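Local coordinates for protein probable glucarate dehydratase (PDB 3VDG) that probably catalyses the dehydration of D-glucarate in a metal-dependent reaction, as a member of the enolase superfamily, at residues Ile28-Ala33 with Val141-Val146; Val60-Leu63 with Leu69-Leu72; Glu280-Ala285 with Ser309-Leu314; Ala303-Asn308 with Phe336-Ser341. All coordinates share one frame; numbering follows the deposited sequence. Where two conformers were deposited one is given.

Overall arrangement
The four contacts fall into two touching pairs. Contacts 1 and 2, with centres 6 Å apart, lie in the N-terminal antiparallel sheet and against its helix 131-151; contact 2 is nested inside the loop that contact 1 closes, and a probable bond from Leu72 N to Asp145 OD2 (2.9 Å) joins them. Contacts 3 and 4, centres 8 Å apart, lie in the barrel domain, where Gly339 N meets Gln311 O at 2.8 Å between neighbouring strands. Centres of contacts 1 and 3 are 39 Å apart. Asp244, Glu269 and Asn292, which hold the sodium ion, lie on or at the ends of strands 241-244, 267-269 and 289-291, in the same sheet as strands 312-315 and 339-342 of contacts 3 and 4.

Contact 1 (Ile28-Ala33 with Val141-Val146); sequences IRITGA and VACLDV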
loop_
_atom_site.group_PDB
_atom_site.type_symbol
_atom_site.label_atom_id
_atom_site.label_comp_id
_atom_site.label_asym_id
_atom_site.label_seq_id
_atom_site.Cartn_x
_atom_site.Cartn_y
_atom_site.Cartn_z
ATOM N N ILE A 28 -8.103 -22.355 -6.366
ATOM C CA ILE A 28 -7.857 -22.095 -7.792
ATOM C C ILE A 28 -6.399 -21.700 -7.965
ATOM O O ILE A 28 -5.946 -20.668 -7.470
ATOM C CB ILE A 28 -8.810 -21.036 -8.380
ATOM C CG1 ILE A 28 -8.361 -20.631 -9.798
ATOM C CG2 ILE A 28 -8.962 -19.839 -7.443
ATOM C CD1 ILE A 28 -9.423 -19.814 -10.504
ATOM N N ARG A 29 -5.652 -22.551 -8.638
ATOM C CA ARG A 29 -4.221 -22.426 -8.630
ATOM C C ARG A 29 -3.656 -22.538 -10.043
ATOM O O ARG A 29 -4.322 -23.017 -10.973
ATOM C CB ARG A 29 -3.597 -23.456 -7.678
ATOM C CG ARG A 29 -3.908 -24.913 -8.022
ATOM C CD ARG A 29 -2.902 -25.461 -9.028
ATOM N NE ARG A 29 -3.054 -26.904 -9.231
ATOM C CZ ARG A 29 -2.214 -27.651 -9.940
ATOM N NH1 ARG A 29 -1.140 -27.105 -10.515
ATOM N NH2 ARG A 29 -2.419 -28.957 -10.043
ATOM N N ILE A 30 -2.427 -22.088 -10.190
ATOM C CA ILE A 30 -1.796 -21.980 -11.490
ATOM C C ILE A 30 -1.332 -23.355 -11.971
ATOM O O ILE A 30 -0.711 -24.099 -11.203
ATOM C CB ILE A 30 -0.573 -21.039 -11.376
ATOM C CG1 ILE A 30 -1.056 -19.608 -11.065
ATOM C CG2 ILE A 30 0.284 -21.114 -12.649
ATOM C CD1 ILE A 30 0.028 -18.701 -10.487
ATOM N N THR A 31 -1.620 -23.678 -13.235
ATOM C CA THR A 31 -1.145 -24.931 -13.820
ATOM C C THR A 31 -0.006 -24.691 -14.820
ATOM O O THR A 31 0.746 -25.594 -15.142
ATOM C CB THR A 31 -2.285 -25.702 -14.506
ATOM O OG1 THR A 31 -2.920 -24.852 -15.465
ATOM C CG2 THR A 31 -3.322 -26.187 -13.463
ATOM N N GLY A 32 0.140 -23.459 -15.290
ATOM C CA GLY A 32 1.174 -23.152 -16.275
ATOM C C GLY A 32 0.970 -21.755 -16.822
ATOM O O GLY A 32 -0.033 -21.107 -16.517
ATOM N N ALA A 33 1.939 -21.276 -17.599
ATOM C CA ALA A 33 1.798 -20.011 -18.307
ATOM C C ALA A 33 2.315 -20.168 -19.729
ATOM O O ALA A 33 3.337 -20.811 -19.967
ATOM C CB ALA A 33 2.574 -18.921 -17.602
ATOM N N VAL A 141 -0.536 -9.243 -12.694
ATOM C CA VAL A 141 -1.703 -8.682 -13.412
ATOM C C VAL A 141 -2.613 -9.833 -13.863
ATOM O O VAL A 141 -3.824 -9.773 -13.697
ATOM C CB VAL A 141 -1.278 -7.815 -14.619
ATOM C CG1 VAL A 141 -2.471 -7.501 -15.522
ATOM C CG2 VAL A 141 -0.647 -6.495 -14.135
ATOM N N ALA A 142 -2.010 -10.891 -14.409
ATOM C CA ALA A 142 -2.772 -12.070 -14.811
ATOM C C ALA A 142 -3.487 -12.733 -13.616
ATOM O O ALA A 142 -4.618 -13.244 -13.749
ATOM C CB ALA A 142 -1.862 -13.074 -15.534
ATOM N N CYS A 143 -2.839 -12.747 -12.452
ATOM C CA CYS A 143 -3.484 -13.287 -11.240
ATOM C C CYS A 143 -4.714 -12.473 -10.860
ATOM O O CYS A 143 -5.766 -13.038 -10.523
ATOM C CB CYS A 143 -2.520 -13.322 -10.040
ATOM S SG CYS A 143 -1.361 -14.711 -10.052
ATOM N N LEU A 144 -4.591 -11.150 -10.894
ATOM C CA LEU A 144 -5.743 -10.296 -10.566
ATOM C C LEU A 144 -6.870 -10.501 -11.583
ATOM O O LEU A 144 -8.057 -10.441 -11.240
ATOM C CB LEU A 144 -5.333 -8.822 -10.534
ATOM C CG LEU A 144 -4.399 -8.448 -9.368
ATOM C CD1 LEU A 144 -4.002 -6.975 -9.464
ATOM C CD2 LEU A 144 -5.069 -8.707 -8.037
ATOM N N ASP A 145 -6.499 -10.672 -12.851
ATOM C CA ASP A 145 -7.485 -10.946 -13.897
ATOM C C ASP A 145 -8.262 -12.235 -13.525
ATOM O O ASP A 145 -9.490 -12.251 -13.553
ATOM C CB ASP A 145 -6.764 -11.064 -15.260
ATOM C CG ASP A 145 -7.713 -11.203 -16.461
ATOM O OD1 ASP A 145 -8.941 -10.963 -16.351
ATOM O OD2 ASP A 145 -7.199 -11.556 -17.555
ATOM N N VAL A 146 -7.555 -13.306 -13.161
ATOM C CA VAL A 146 -8.238 -14.533 -12.717
ATOM C C VAL A 146 -9.067 -14.291 -11.448
ATOM O O VAL A 146 -10.228 -14.699 -11.370
ATOM C CB VAL A 146 -7.274 -15.723 -12.511
ATOM C CG1 VAL A 146 -8.062 -16.975 -12.093
ATOM C CG2 VAL A 146 -6.511 -16.018 -13.812
#
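Ile28 and Val146 make the tighter of two apolar touches here, with Ile28 CD1 standing 3.5 Å from Val146 CG1. Ile28 is stretched out, CG1 lying opposite the backbone N (chi1 171°) and CD1 continuing the extension (chi2 168°), which carries its terminal methyl across to the helix. The two side chains meet at a slant, methyl against methyl, and only one branch of the valine takes part. The second touch is looser: Ile30 CD1 approaches Cys143 SG at 4.2 Å, a van der Waals distance for an apolar pair. Val146 and Cys143, three residues apart, lie on neighbouring turns of helix 131-151 and so meet residues on the same side of the extended chain, Ile28 and Ile30.

In the next shell, Leu63 and Ile103 each touch both Ile30 and Cys143, so the looser sulfur-methyl contact is flanked by strand 55-65 and helix 100-111. The backbone of Ile28 is bonded to Val97 and that of Ile30 to Gly94 and Arg95, while Asp145 OD1 ties the helix to Leu401 N. Just beyond Ile30, Thr31 and Gly32 both face Asp64 in a classic beta bulge. Packing of a helix against the start of strand 30-41 and the residues leading into it, at the edge of the chain's three-stranded antiparallel sheet, is consistent with the alpha+beta capping domain found at the N-terminus of enolase superfamily members.

Contact 2 (Val60-Leu63 with Leu69-Leu72); sequences VIQL and LTGL
A beta hairpin, formed by strands 55-65 and 70-75, brings Gln62 and Leu63 against Leu72 and Gly71. The short strand segments run antiparallel at 155°, with their axes 4.5 Å apart. Leu63 and Gly71 form the hydrogen-bonded pair: Leu63 N donates to Gly71 O at 2.7 Å and nearly straight (169°), the donor lying in the carbonyl plane, and Gly71 N returns a bond to Leu63 O at 2.8 Å. Gln62 and Leu72 make the adjoining non-hydrogen-bonded pair, where alpha hydrogens turn toward carbonyls instead; Leu72 CA comes within 3.3 Å of Ile61 O, and Gln62 CA within 3.4 Å of Gly71 O. Beyond the hydrogen-bonded pair, Thr70 CA makes a further CA-H...O contact with Leu63 O at 3.2 Å.

On the face that carries Gln62 and Leu72, the two side chains run side by side and point the same way, Gln62 CG lying 3.7 Å from Leu72 CD2. Thr70 joins them from a slanting direction through its methyl: CG2 stands opposite the backbone N, which sets it against Gln62 CB, while OG1 turns elsewhere to bond Asp64 OD1. Ile405 packs on both Gln62 and Leu72, whereas the other face, bearing Leu63, is covered by helix 131-151.

Contact between Gln62 and its neighbours is therefore made by its aliphatic carbons, and its amide nitrogen NE2 is engaged with Glu407 OE2. The buried backbone groups of Leu63 and Gly71 satisfy each other reciprocally, and that exchange fixes the register of the hairpin.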
loop_
_atom_site.group_PDB
_atom_site.type_symbol
_atom_site.label_atom_id
_atom_site.label_comp_id
_atom_site.label_asym_id
_atom_site.label_seq_id
_atom_site.Cartn_x
_atom_site.Cartn_y
_atom_site.Cartn_z
ATOM N N VAL A 60 3.096 -11.451 -24.300
ATOM C CA VAL A 60 1.762 -11.698 -23.743
ATOM C C VAL A 60 1.835 -12.910 -22.841
ATOM O O VAL A 60 2.358 -13.976 -23.239
ATOM C CB VAL A 60 0.749 -11.949 -24.864
ATOM C CG1 VAL A 60 -0.574 -12.472 -24.290
ATOM C CG2 VAL A 60 0.536 -10.661 -25.668
ATOM N N ILE A 61 1.350 -12.748 -21.611
ATOM C CA ILE A 61 1.253 -13.845 -20.654
ATOM C C ILE A 61 -0.179 -14.330 -20.603
ATOM O O ILE A 61 -1.101 -13.544 -20.398
ATOM C CB ILE A 61 1.689 -13.450 -19.215
ATOM C CG1 ILE A 61 3.215 -13.437 -19.081
ATOM C CG2 ILE A 61 1.184 -14.467 -18.191
ATOM C CD1 ILE A 61 3.884 -12.315 -19.829
ATOM N N GLN A 62 -0.358 -15.631 -20.815
ATOM C CA GLN A 62 -1.656 -16.271 -20.587
ATOM C C GLN A 62 -1.417 -17.208 -19.418
ATOM O O GLN A 62 -0.625 -18.157 -19.512
ATOM C CB GLN A 62 -2.121 -17.035 -21.830
ATOM C CG GLN A 62 -2.794 -16.152 -22.876
ATOM C CD GLN A 62 -2.969 -16.865 -24.212
ATOM O OE1 GLN A 62 -1.991 -17.273 -24.836
ATOM N NE2 GLN A 62 -4.213 -17.013 -24.650
ATOM N N LEU A 63 -2.041 -16.904 -18.285
ATOM C CA LEU A 63 -1.751 -17.637 -17.061
ATOM C C LEU A 63 -2.917 -18.601 -16.855
ATOM O O LEU A 63 -4.049 -18.169 -16.647
ATOM C CB LEU A 63 -1.630 -16.665 -15.876
ATOM C CG LEU A 63 -1.346 -17.333 -14.531
ATOM C CD1 LEU A 63 0.068 -17.883 -14.537
ATOM C CD2 LEU A 63 -1.527 -16.379 -13.352
ATOM N N LEU A 69 -9.739 -21.175 -15.984
ATOM C CA LEU A 69 -9.802 -19.726 -16.249
ATOM C C LEU A 69 -8.398 -19.249 -16.609
ATOM O O LEU A 69 -7.428 -19.704 -16.022
ATOM C CB LEU A 69 -10.286 -18.957 -15.023
ATOM C CG LEU A 69 -11.684 -19.329 -14.547
ATOM C CD1 LEU A 69 -11.993 -18.603 -13.248
ATOM C CD2 LEU A 69 -12.706 -18.994 -15.621
ATOM N N THR A 70 -8.285 -18.341 -17.570
ATOM C CA THR A 70 -6.953 -17.875 -18.005
ATOM C C THR A 70 -6.847 -16.384 -17.734
ATOM O O THR A 70 -7.750 -15.627 -18.091
ATOM C CB THR A 70 -6.723 -18.155 -19.515
ATOM O OG1 THR A 70 -6.620 -19.572 -19.716
ATOM C CG2 THR A 70 -5.426 -17.493 -20.017
ATOM N N GLY A 71 -5.752 -15.966 -17.105
ATOM C CA GLY A 71 -5.528 -14.535 -16.837
ATOM C C GLY A 71 -4.500 -13.972 -17.829
ATOM O O GLY A 71 -3.623 -14.697 -18.319
ATOM N N LEU A 72 -4.580 -12.671 -18.092
ATOM C CA LEU A 72 -3.711 -12.037 -19.083
ATOM C C LEU A 72 -2.805 -11.020 -18.401
ATOM O O LEU A 72 -3.231 -10.314 -17.483
ATOM C CB LEU A 72 -4.554 -11.307 -20.150
ATOM C CG LEU A 72 -5.554 -12.187 -20.915
ATOM C CD1 LEU A 72 -6.334 -11.340 -21.932
ATOM C CD2 LEU A 72 -4.787 -13.325 -21.563
#

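Contact 3 (Glu280-Ala285 with Ser309-Leu314); sequences EVAAQA and SVQVVL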
loop_
_atom_site.group_PDB
_atom_site.type_symbol
_atom_site.label_atom_id
_atom_site.label_comp_id
_atom_site.label_asym_id
_atom_site.label_seq_id
_atom_site.Cartn_x
_atom_site.Cartn_y
_atom_site.Cartn_z
ATOM N N GLU A 280 18.870 20.033 -7.390
ATOM C CA GLU A 280 19.395 21.358 -7.759
ATOM C C GLU A 280 18.405 22.094 -8.648
ATOM O O GLU A 280 18.115 23.258 -8.416
ATOM C CB GLU A 280 20.734 21.224 -8.496
ATOM C CG GLU A 280 21.546 22.503 -8.579
ATOM C CD GLU A 280 22.091 22.920 -7.225
ATOM O OE1 GLU A 280 22.433 24.109 -7.051
ATOM O OE2 GLU A 280 22.170 22.055 -6.327
ATOM N N VAL A 281 17.885 21.425 -9.673
ATOM C CA VAL A 281 16.956 22.087 -10.566
ATOM C C VAL A 281 15.660 22.437 -9.826
ATOM O O VAL A 281 15.126 23.535 -9.998
ATOM C CB VAL A 281 16.638 21.240 -11.820
ATOM C CG1 VAL A 281 15.600 21.924 -12.692
ATOM C CG2 VAL A 281 17.913 20.973 -12.631
ATOM N N ALA A 282 15.154 21.511 -8.999
ATOM C CA ALA A 282 13.843 21.718 -8.362
ATOM C C ALA A 282 13.869 22.929 -7.429
ATOM O O ALA A 282 12.848 23.605 -7.244
ATOM C CB ALA A 282 13.404 20.481 -7.595
ATOM N N ALA A 283 15.032 23.193 -6.840
ATOM C CA ALA A 283 15.172 24.340 -5.928
ATOM C C ALA A 283 14.872 25.662 -6.644
ATOM O O ALA A 283 14.475 26.638 -6.012
ATOM C CB ALA A 283 16.569 24.369 -5.303
ATOM N N GLN A 284 15.052 25.699 -7.963
ATOM C CA GLN A 284 14.826 26.930 -8.722
ATOM C C GLN A 284 13.598 26.855 -9.625
ATOM O O GLN A 284 12.997 27.873 -9.944
ATOM C CB GLN A 284 16.063 27.302 -9.553
ATOM C CG GLN A 284 17.352 27.464 -8.750
ATOM C CD GLN A 284 18.454 28.176 -9.523
ATOM O OE1 GLN A 284 18.219 29.200 -10.163
ATOM N NE2 GLN A 284 19.666 27.643 -9.453
ATOM N N ALA A 285 13.218 25.649 -10.038
ATOM C CA ALA A 285 12.124 25.505 -10.995
ATOM C C ALA A 285 10.777 25.921 -10.386
ATOM O O ALA A 285 10.433 25.508 -9.281
ATOM C CB ALA A 285 12.053 24.074 -11.514
ATOM N N SER A 309 14.345 15.753 -4.535
ATOM C CA SER A 309 14.708 15.705 -5.948
ATOM C C SER A 309 13.526 15.851 -6.877
ATOM O O SER A 309 13.667 16.367 -7.981
ATOM C CB SER A 309 15.418 14.396 -6.267
ATOM O OG SER A 309 16.558 14.263 -5.457
ATOM N N VAL A 310 12.366 15.355 -6.464
ATOM C CA VAL A 310 11.188 15.415 -7.341
ATOM C C VAL A 310 9.927 15.693 -6.548
ATOM O O VAL A 310 9.851 15.404 -5.341
ATOM C CB VAL A 310 10.955 14.113 -8.142
ATOM C CG1 VAL A 310 12.088 13.871 -9.131
ATOM C CG2 VAL A 310 10.753 12.923 -7.208
ATOM N N GLN A 311 8.943 16.245 -7.245
ATOM C CA GLN A 311 7.675 16.597 -6.645
ATOM C C GLN A 311 6.553 15.704 -7.174
ATOM O O GLN A 311 5.481 15.644 -6.573
ATOM C CB GLN A 311 7.369 18.076 -6.913
ATOM C CG GLN A 311 8.295 19.022 -6.144
ATOM C CD GLN A 311 9.692 19.075 -6.737
ATOM O OE1 GLN A 311 9.866 19.440 -7.908
ATOM N NE2 GLN A 311 10.702 18.707 -5.934
ATOM N N VAL A 312 6.804 15.022 -8.297
ATOM C CA VAL A 312 5.813 14.128 -8.934
ATOM C C VAL A 312 6.505 12.821 -9.352
ATOM O O VAL A 312 7.583 12.856 -9.943
ATOM C CB VAL A 312 5.187 14.779 -10.190
ATOM C CG1 VAL A 312 4.258 13.803 -10.891
ATOM C CG2 VAL A 312 4.439 16.082 -9.859
ATOM N N VAL A 313 5.918 11.670 -9.027
ATOM C CA VAL A 313 6.497 10.382 -9.456
ATOM C C VAL A 313 5.575 9.783 -10.524
ATOM O O VAL A 313 4.350 9.809 -10.388
ATOM C CB VAL A 313 6.642 9.388 -8.279
ATOM C CG1 VAL A 313 7.174 8.039 -8.776
ATOM C CG2 VAL A 313 7.597 9.954 -7.230
ATOM N N LEU A 314 6.135 9.289 -11.612
ATOM C CA LEU A 314 5.296 8.637 -12.608
ATOM C C LEU A 314 5.212 7.162 -12.309
ATOM O O LEU A 314 6.213 6.478 -12.325
ATOM C CB LEU A 314 5.808 8.866 -14.025
ATOM C CG LEU A 314 5.289 10.076 -14.800
ATOM C CD1 LEU A 314 5.727 11.367 -14.144
ATOM C CD2 LEU A 314 5.765 10.043 -16.249
#
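Next to Ala282, whose methyl meets the amide of Gln311, the carbonyl oxygen Val281 O is gripped by two donors further along the chain, Ala285 N at 2.8 Å and Gln284 N at 3.0 Å. The chain here presents Ala282 CB to the other segment. The methyl lies 3.6 Å from Gln311 NE2 and 3.7 Å from Gln311 OE1, yet 4.1 Å from Gln311 CD; these values place it ahead of the amide, roughly where the CG-CD bond would continue, and not over CD. A bend at chi2 (74°) folds the glutamine to bring its amide there. OE1 accepts from Leu289 N, which helps to fix the rotation of the group.

Helix 275-284 thus packs beside the entry to strand 312-315, two elements of the beta/alpha barrel typical of the enolase C-terminal domain, with strand 289-291 between them in the sequence. Leu289 of that strand touches Ala282 as well. The methyl lies to the side of Ser309 O (4.1 Å from Ala282 CB), a buried carbonyl oxygen with no hydrogen-bond partner in the model. Ser309 OG, in contrast, turns back to Leu275 O at the start of the same helix.

Contact 4 (Ala303-Asn308 with Phe336-Ser341); sequences AAVAKN and FGLGLS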
loop_
_atom_site.group_PDB
_atom_site.type_symbol
_atom_site.label_atom_id
_atom_site.label_comp_id
_atom_site.label_asym_id
_atom_site.label_seq_id
_atom_site.Cartn_x
_atom_site.Cartn_y
_atom_site.Cartn_z
ATOM N N ALA A 303 15.834 8.215 -0.700
ATOM C CA ALA A 303 16.803 9.245 -1.123
ATOM C C ALA A 303 16.103 10.382 -1.866
ATOM O O ALA A 303 16.398 11.557 -1.633
ATOM C CB ALA A 303 17.911 8.641 -1.972
ATOM N N ALA A 304 15.156 10.047 -2.744
ATOM C CA ALA A 304 14.425 11.086 -3.481
ATOM C C ALA A 304 13.681 12.007 -2.533
ATOM O O ALA A 304 13.609 13.225 -2.741
ATOM C CB ALA A 304 13.459 10.479 -4.503
ATOM N N VAL A 305 13.094 11.423 -1.501
ATOM C CA VAL A 305 12.370 12.212 -0.514
ATOM C C VAL A 305 13.349 13.074 0.310
ATOM O O VAL A 305 13.115 14.270 0.497
ATOM C CB VAL A 305 11.536 11.291 0.417
ATOM C CG1 VAL A 305 11.066 12.048 1.645
ATOM C CG2 VAL A 305 10.342 10.719 -0.350
ATOM N N ALA A 306 14.440 12.483 0.783
ATOM C CA ALA A 306 15.395 13.240 1.620
ATOM C C ALA A 306 16.013 14.425 0.851
ATOM O O ALA A 306 16.220 15.489 1.409
ATOM C CB ALA A 306 16.492 12.325 2.156
ATOM N N LYS A 307 16.291 14.234 -0.433
ATOM C CA LYS A 307 16.930 15.261 -1.244
ATOM C C LYS A 307 15.973 16.272 -1.843
ATOM O O LYS A 307 16.403 17.288 -2.385
ATOM C CB LYS A 307 17.724 14.599 -2.373
ATOM C CG LYS A 307 18.976 13.876 -1.907
ATOM C CD LYS A 307 19.472 12.957 -3.015
ATOM C CE LYS A 307 20.616 12.077 -2.560
ATOM N NZ LYS A 307 21.840 12.888 -2.386
ATOM N N ASN A 308 14.676 16.004 -1.762
ATOM C CA ASN A 308 13.703 16.843 -2.472
ATOM C C ASN A 308 13.998 16.900 -3.964
ATOM O O ASN A 308 13.912 17.954 -4.597
ATOM C CB ASN A 308 13.678 18.259 -1.879
ATOM C CG ASN A 308 13.124 18.280 -0.463
ATOM O OD1 ASN A 308 11.945 18.009 -0.251
ATOM N ND2 ASN A 308 13.973 18.594 0.510
ATOM N N PHE A 336 4.009 11.136 1.569
ATOM C CA PHE A 336 5.192 11.995 1.577
ATOM C C PHE A 336 5.030 13.271 0.745
ATOM O O PHE A 336 5.995 13.980 0.483
ATOM C CB PHE A 336 6.423 11.195 1.162
ATOM C CG PHE A 336 6.906 10.275 2.238
ATOM C CD1 PHE A 336 6.309 9.033 2.424
ATOM C CD2 PHE A 336 7.935 10.668 3.101
ATOM C CE1 PHE A 336 6.726 8.189 3.451
ATOM C CE2 PHE A 336 8.365 9.824 4.117
ATOM C CZ PHE A 336 7.756 8.584 4.298
ATOM N N GLY A 337 3.806 13.559 0.328
ATOM C CA GLY A 337 3.500 14.826 -0.341
ATOM C C GLY A 337 3.965 14.924 -1.779
ATOM O O GLY A 337 4.215 16.026 -2.283
ATOM N N LEU A 338 4.052 13.784 -2.461
ATOM C CA LEU A 338 4.443 13.753 -3.874
ATOM C C LEU A 338 3.221 13.570 -4.766
ATOM O O LEU A 338 2.306 12.804 -4.427
ATOM C CB LEU A 338 5.391 12.571 -4.110
ATOM C CG LEU A 338 6.683 12.546 -3.281
ATOM C CD1 LEU A 338 7.447 11.253 -3.544
ATOM C CD2 LEU A 338 7.540 13.757 -3.607
ATOM N N GLY A 339 3.200 14.243 -5.911
ATOM C CA GLY A 339 2.116 14.040 -6.869
ATOM C C GLY A 339 2.335 12.711 -7.590
ATOM O O GLY A 339 3.419 12.117 -7.512
ATOM N N LEU A 340 1.314 12.244 -8.297
ATOM C CA LEU A 340 1.384 10.916 -8.942
ATOM C C LEU A 340 0.829 10.986 -10.347
ATOM O O LEU A 340 -0.279 11.474 -10.561
ATOM C CB LEU A 340 0.583 9.881 -8.148
ATOM C CG LEU A 340 0.649 8.445 -8.713
ATOM C CD1 LEU A 340 2.031 7.854 -8.457
ATOM C CD2 LEU A 340 -0.423 7.586 -8.051
ATOM N N SER A 341 1.600 10.498 -11.308
ATOM C CA SER A 341 1.130 10.446 -12.682
ATOM C C SER A 341 1.406 9.018 -13.163
ATOM O O SER A 341 1.638 8.119 -12.335
ATOM C CB SER A 341 1.881 11.511 -13.514
ATOM O OG SER A 341 1.371 11.602 -14.845
#
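Val305 and Phe336 set their side chains at about a right angle, with Val305 CG1 approaching the ring obliquely and reaching 3.7 Å from Phe336 CD2. The two valine methyls divide the work. CG1, anti to the backbone N (chi1 166°), goes to the phenylalanine, while CG2 reaches toward Leu338 CD1 at a looser 4.3 Å. Val305 is therefore straddled by two residues that flank Gly337, and all three side chains leave their backbones in the direction of the opposite segment.

Two helix endings position them. Gly337 and Asn308 each have positive phi and close a Schellman motif; Asn308 N bonds back to Val305 O at 3.2 Å. At Gly337 the chain turns out of helix 323-336 and leads through Leu338 into strand 339-342, which places Phe336 and Leu338 together against Val305. Leu338 also touches Val313 of the neighbouring strand. The Phe336 ring has a further role in the dimer: it stacks on Phe336 of the second subunit and packs on Pro302 of that subunit. Two adjacent outer helices meeting near their C-terminal ends, just before a parallel strand begins, is the layout expected of a beta/alpha barrel, here at the subunit interface.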